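Local coordinates for hypothetical protein Atu2144 (Agrobacterium tumefaciens, PDB 2ODF) that is of unknown function but belongs to the N-formylglutamate amidohydrolase family, and so may be a hydrolase related to the zinc exopeptidases, at residues 145-150 against 218-223; 177-182 against 250-255. One frame throughout, in Å; residues are numbered along the deposited sequence.

Contact 1 (145-150 against 218-223); sequences GRKVVV and GLLNVM
V150 is gripped on both of its backbone polar atoms by 218-223: its N donates to L220 O at 2.9 Å, and its O accepts from V222 N at 3.0 Å. Together the two bonds fix the register of V150 with N221. The CA of N221 also approaches V150 O, at 3.1 Å, a CA-H...O contact tucked beside the second bond. Upstream the chains part slightly and a water fills in, donating to V148 O at 2.6 Å and accepting from L220 N. The segments belong to a parallel strand pair, 149-156 with 220-227, two neighbours in the mixed sheet of the domain. Side chains pack on both faces. On the face of V150, L219 CD1 rests against both V150 CG2 (3.9 Å) and V148 CG1 (4.0 Å); the CG of L219 lies anti to the carbonyl carbon (chi1 -56°) and the chain then runs extended to CD1. Helix 116-143 covers L219 through I138 and Q142. On the face of V149, CG1 of that valine packs on L220 CB at 4.1 Å, and the fully extended K147 lays its CE against L220 CD1 at 4.0 Å. Farther out, L179 of helix 178-186 covers V149, while backbone bonds from V149 to D26 and L28 join the same strand to its other neighbour, 27-31.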
loop_
_atom_site.group_PDB
_atom_site.type_symbol
_atom_site.label_atom_id
_atom_site.label_comp_id
_atom_site.label_asym_id
_atom_site.label_seq_id
_atom_site.Cartn_x
_atom_site.Cartn_y
_atom_site.Cartn_z
ATOM N N GLY A 145 -20.808 20.232 -0.215
ATOM C CA GLY A 145 -20.704 21.230 -1.265
ATOM C C GLY A 145 -19.618 22.273 -1.105
ATOM O O GLY A 145 -19.674 23.319 -1.759
ATOM N N ARG A 146 -18.619 22.009 -0.293
ATOM C CA ARG A 146 -17.639 23.000 0.067
ATOM C C ARG A 146 -16.492 23.017 -0.893
ATOM O O ARG A 146 -16.125 22.026 -1.407
ATOM C CB ARG A 146 -17.116 22.756 1.472
ATOM C CG ARG A 146 -18.166 22.969 2.516
ATOM C CD ARG A 146 -17.698 23.138 3.906
ATOM N NE ARG A 146 -16.385 23.682 4.099
ATOM C CZ ARG A 146 -15.716 23.557 5.230
ATOM N NH1 ARG A 146 -16.244 22.913 6.229
ATOM N NH2 ARG A 146 -14.503 24.033 5.373
ATOM N N LYS A 147 -15.929 24.177 -1.104
ATOM C CA LYS A 147 -14.693 24.322 -1.847
ATOM C C LYS A 147 -13.545 23.670 -1.055
ATOM O O LYS A 147 -13.508 23.744 0.177
ATOM C CB LYS A 147 -14.454 25.808 -2.089
ATOM C CG LYS A 147 -13.259 26.204 -2.973
ATOM C CD LYS A 147 -13.172 27.736 -3.023
ATOM C CE LYS A 147 -12.021 28.262 -3.838
ATOM N NZ LYS A 147 -11.821 29.738 -3.647
ATOM N N VAL A 148 -12.674 22.950 -1.760
ATOM C CA VAL A 148 -11.439 22.397 -1.182
ATOM C C VAL A 148 -10.243 22.864 -1.996
ATOM O O VAL A 148 -10.254 22.763 -3.225
ATOM C CB VAL A 148 -11.413 20.864 -1.185
ATOM C CG1 VAL A 148 -10.107 20.391 -0.556
ATOM C CG2 VAL A 148 -12.645 20.289 -0.462
ATOM N N VAL A 149 -9.257 23.439 -1.317
ATOM C CA VAL A 149 -8.033 23.913 -1.943
ATOM C C VAL A 149 -6.908 23.141 -1.237
ATOM O O VAL A 149 -6.698 23.278 -0.019
ATOM C CB VAL A 149 -7.810 25.446 -1.787
ATOM C CG1 VAL A 149 -6.455 25.877 -2.402
ATOM C CG2 VAL A 149 -8.981 26.296 -2.391
ATOM N N VAL A 150 -6.216 22.296 -1.994
ATOM C CA VAL A 150 -5.236 21.378 -1.393
ATOM C C VAL A 150 -3.895 22.055 -1.375
ATOM O O VAL A 150 -3.339 22.360 -2.417
ATOM C CB VAL A 150 -5.176 20.029 -2.157
ATOM C CG1 VAL A 150 -4.113 19.051 -1.524
ATOM C CG2 VAL A 150 -6.568 19.400 -2.185
ATOM N N GLY A 218 -10.247 17.807 -9.656
ATOM C CA GLY A 218 -10.234 19.151 -10.249
ATOM C C GLY A 218 -10.052 20.292 -9.273
ATOM O O GLY A 218 -10.423 21.446 -9.542
ATOM N N LEU A 219 -9.462 19.974 -8.120
ATOM C CA LEU A 219 -9.364 20.911 -7.026
ATOM C C LEU A 219 -8.159 21.834 -7.214
ATOM O O LEU A 219 -7.087 21.395 -7.664
ATOM C CB LEU A 219 -9.187 20.134 -5.706
ATOM C CG LEU A 219 -10.215 19.086 -5.316
ATOM C CD1 LEU A 219 -9.834 18.390 -3.981
ATOM C CD2 LEU A 219 -11.610 19.660 -5.228
ATOM N N LEU A 220 -8.335 23.101 -6.849
ATOM C CA LEU A 220 -7.223 24.021 -6.811
ATOM C C LEU A 220 -6.188 23.447 -5.848
ATOM O O LEU A 220 -6.524 22.834 -4.818
ATOM C CB LEU A 220 -7.671 25.412 -6.341
ATOM C CG LEU A 220 -8.585 26.252 -7.251
ATOM C CD1 LEU A 220 -9.135 27.505 -6.541
ATOM C CD2 LEU A 220 -7.851 26.650 -8.527
ATOM N N ASN A 221 -4.925 23.651 -6.166
ATOM C CA ASN A 221 -3.889 23.057 -5.368
ATOM C C ASN A 221 -2.543 23.678 -5.594
ATOM O O ASN A 221 -2.273 24.234 -6.632
ATOM C CB ASN A 221 -3.809 21.553 -5.665
ATOM C CG ASN A 221 -3.448 21.260 -7.086
ATOM O OD1 ASN A 221 -4.302 21.324 -8.010
ATOM N ND2 ASN A 221 -2.195 20.910 -7.294
ATOM N N VAL A 222 -1.685 23.540 -4.609
ATOM C CA VAL A 222 -0.311 23.969 -4.759
ATOM C C VAL A 222 0.536 23.268 -3.708
ATOM O O VAL A 222 0.072 22.878 -2.648
ATOM C CB VAL A 222 -0.185 25.529 -4.611
ATOM C CG1 VAL A 222 -0.410 25.958 -3.110
ATOM C CG2 VAL A 222 1.152 26.026 -5.110
ATOM N N MET A 223 1.807 23.142 -4.012
ATOM C CA MET A 223 2.779 22.646 -3.063
ATOM C C MET A 223 3.751 23.778 -2.827
ATOM O O MET A 223 4.261 24.360 -3.770
ATOM C CB MET A 223 3.456 21.414 -3.674
ATOM C CG MET A 223 4.700 20.875 -2.988
ATOM S SD MET A 223 5.300 19.290 -3.668
ATOM C CE MET A 223 6.796 19.255 -2.795
HETATM O O HOH W 1 -10.766 23.870 -5.568
#

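Contact 2 (177-182 against 250-255); sequences SRLADA and KALSSI
L179 and A182, one turn apart on helix 178-186, present the surface that meets A251, L252 and I255 of helix 234-256. The L179 side chain sets off with CG anti to its own N (chi1 -176°), lying beside the carbonyl carbon, which lets CD1 reach helix 234-256. There this methyl touches L252 CD2 at 3.8 Å and A251 CB at 4.0 Å. L252 leans in from its flank of the helix, and of its two methyls, CD2 is the one that meets L179 CD1. The CD1 of I255 lies against the backbone of the opposing helix, 3.8 Å from L179 CA and equally far from A182 CB; CG1 anti to the carbonyl carbon and an extended chi2 of 170° carry it there. A182 and A251 meet methyl to methyl at 3.8 Å, and with such small side chains the two CA atoms come within 5.1 Å. All of this packing is apolar. R178 sends its guanidinium elsewhere, to D176 and to G218 O, while S177 OG donates to D181 OD2 from above the carboxylate plane (2.8 Å), and D181 OD1 pairs with R196. Beneath the helices, L252 rests on V149 and L220 of the sheet, and L179 on V222. The segment axes pass 9.1 Å apart at 115°, a steep crossing of two helices that lie on the same face of the mixed beta-sheet, the layered alpha/beta architecture of this domain.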
loop_
_atom_site.group_PDB
_atom_site.type_symbol
_atom_site.label_atom_id
_atom_site.label_comp_id
_atom_site.label_asym_id
_atom_site.label_seq_id
_atom_site.Cartn_x
_atom_site.Cartn_y
_atom_site.Cartn_z
ATOM N N SER A 177 -2.083 24.265 -13.071
ATOM C CA SER A 177 -1.266 25.418 -12.645
ATOM C C SER A 177 -2.040 26.626 -12.121
ATOM O O SER A 177 -1.445 27.683 -11.925
ATOM C CB SER A 177 -0.399 25.891 -13.831
ATOM O OG SER A 177 -1.234 26.428 -14.853
ATOM N N ARG A 178 -3.347 26.491 -11.917
ATOM C CA ARG A 178 -4.198 27.661 -11.717
ATOM C C ARG A 178 -3.790 28.443 -10.457
ATOM O O ARG A 178 -3.525 29.639 -10.521
ATOM C CB ARG A 178 -5.687 27.278 -11.631
ATOM C CG ARG A 178 -6.311 26.740 -12.921
ATOM C CD ARG A 178 -7.724 26.195 -12.667
ATOM N NE ARG A 178 -7.693 25.005 -11.803
ATOM C CZ ARG A 178 -8.732 24.495 -11.159
ATOM N NH1 ARG A 178 -9.926 25.058 -11.236
ATOM N NH2 ARG A 178 -8.576 23.426 -10.393
ATOM N N LEU A 179 -3.773 27.780 -9.313
ATOM C CA LEU A 179 -3.362 28.462 -8.077
ATOM C C LEU A 179 -1.914 28.911 -8.141
ATOM O O LEU A 179 -1.588 30.024 -7.738
ATOM C CB LEU A 179 -3.601 27.594 -6.845
ATOM C CG LEU A 179 -3.290 28.230 -5.469
ATOM C CD1 LEU A 179 -3.871 29.629 -5.293
ATOM C CD2 LEU A 179 -3.777 27.283 -4.334
ATOM N N ALA A 180 -1.041 28.057 -8.659
ATOM C CA ALA A 180 0.369 28.378 -8.757
ATOM C C ALA A 180 0.575 29.657 -9.572
ATOM O O ALA A 180 1.332 30.535 -9.176
ATOM C CB ALA A 180 1.157 27.204 -9.402
ATOM N N ASP A 181 -0.065 29.712 -10.740
ATOM C CA ASP A 181 0.024 30.867 -11.635
ATOM C C ASP A 181 -0.401 32.139 -10.919
ATOM O O ASP A 181 0.256 33.165 -11.042
ATOM C CB ASP A 181 -0.878 30.683 -12.868
ATOM C CG ASP A 181 -0.356 29.645 -13.861
ATOM O OD1 ASP A 181 0.827 29.251 -13.780
ATOM O OD2 ASP A 181 -1.150 29.195 -14.741
ATOM N N ALA A 182 -1.522 32.075 -10.206
ATOM C CA ALA A 182 -2.036 33.201 -9.446
ATOM C C ALA A 182 -1.026 33.648 -8.377
ATOM O O ALA A 182 -0.807 34.848 -8.193
ATOM C CB ALA A 182 -3.374 32.842 -8.790
ATOM N N LYS A 250 -4.709 36.517 -1.438
ATOM C CA LYS A 250 -4.930 37.388 -2.585
ATOM C C LYS A 250 -5.081 36.582 -3.857
ATOM O O LYS A 250 -5.944 36.894 -4.691
ATOM C CB LYS A 250 -3.796 38.404 -2.734
ATOM C CG LYS A 250 -3.839 39.490 -1.661
ATOM C CD LYS A 250 -2.982 40.695 -2.045
ATOM C CE LYS A 250 -3.706 41.643 -2.997
ATOM N NZ LYS A 250 -2.754 42.223 -3.988
ATOM N N ALA A 251 -4.264 35.528 -3.990
ATOM C CA ALA A 251 -4.287 34.667 -5.165
ATOM C C ALA A 251 -5.655 34.037 -5.331
ATOM O O ALA A 251 -6.214 34.019 -6.429
ATOM C CB ALA A 251 -3.211 33.562 -5.063
ATOM N N LEU A 252 -6.192 33.510 -4.229
ATOM C CA LEU A 252 -7.475 32.820 -4.268
ATOM C C LEU A 252 -8.591 33.793 -4.617
ATOM O O LEU A 252 -9.524 33.449 -5.357
ATOM C CB LEU A 252 -7.763 32.122 -2.941
ATOM C CG LEU A 252 -6.917 30.855 -2.692
ATOM C CD1 LEU A 252 -6.998 30.449 -1.248
ATOM C CD2 LEU A 252 -7.309 29.707 -3.598
ATOM N N SER A 253 -8.477 35.016 -4.104
ATOM C CA SER A 253 -9.450 36.058 -4.438
ATOM C C SER A 253 -9.417 36.447 -5.907
ATOM O O SER A 253 -10.460 36.690 -6.494
ATOM C CB SER A 253 -9.264 37.295 -3.553
ATOM O OG SER A 253 -9.576 36.986 -2.213
ATOM N N SER A 254 -8.233 36.531 -6.498
ATOM C CA SER A 254 -8.144 36.825 -7.915
ATOM C C SER A 254 -8.783 35.749 -8.760
ATOM O O SER A 254 -9.364 36.067 -9.787
ATOM C CB SER A 254 -6.706 36.974 -8.365
ATOM O OG SER A 254 -6.103 37.989 -7.605
ATOM N N ILE A 255 -8.656 34.483 -8.349
ATOM C CA ILE A 255 -9.134 33.356 -9.153
ATOM C C ILE A 255 -10.644 33.276 -9.139
ATOM O O ILE A 255 -11.251 32.841 -10.109
ATOM C CB ILE A 255 -8.598 32.001 -8.649
ATOM C CG1 ILE A 255 -7.117 31.865 -8.966
ATOM C CG2 ILE A 255 -9.355 30.824 -9.301
ATOM C CD1 ILE A 255 -6.479 30.655 -8.287
#

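From the N terminus the chain lays down strands 16-19, 27-31 and 77-80 and the long helix 116-143 before reaching 145-150. It enters strand 149-156, then passes through 177-182 at the start of helix 178-186. It returns at 218-223 to close contact 1, pairing strand 220-227 beside 149-156. Helix 234-256 follows, and its end at 250-255 closes contact 2 on the earlier helix. The two closures therefore cross, their segments alternating along the chain, and their centres lie about 11 Å apart. They also touch: the R178 guanidinium, beside the L220 side chain, probably hydrogen-bonds G218 O through NH2. Contact 1 thus joins two central strands, and contact 2 joins two helices covering them.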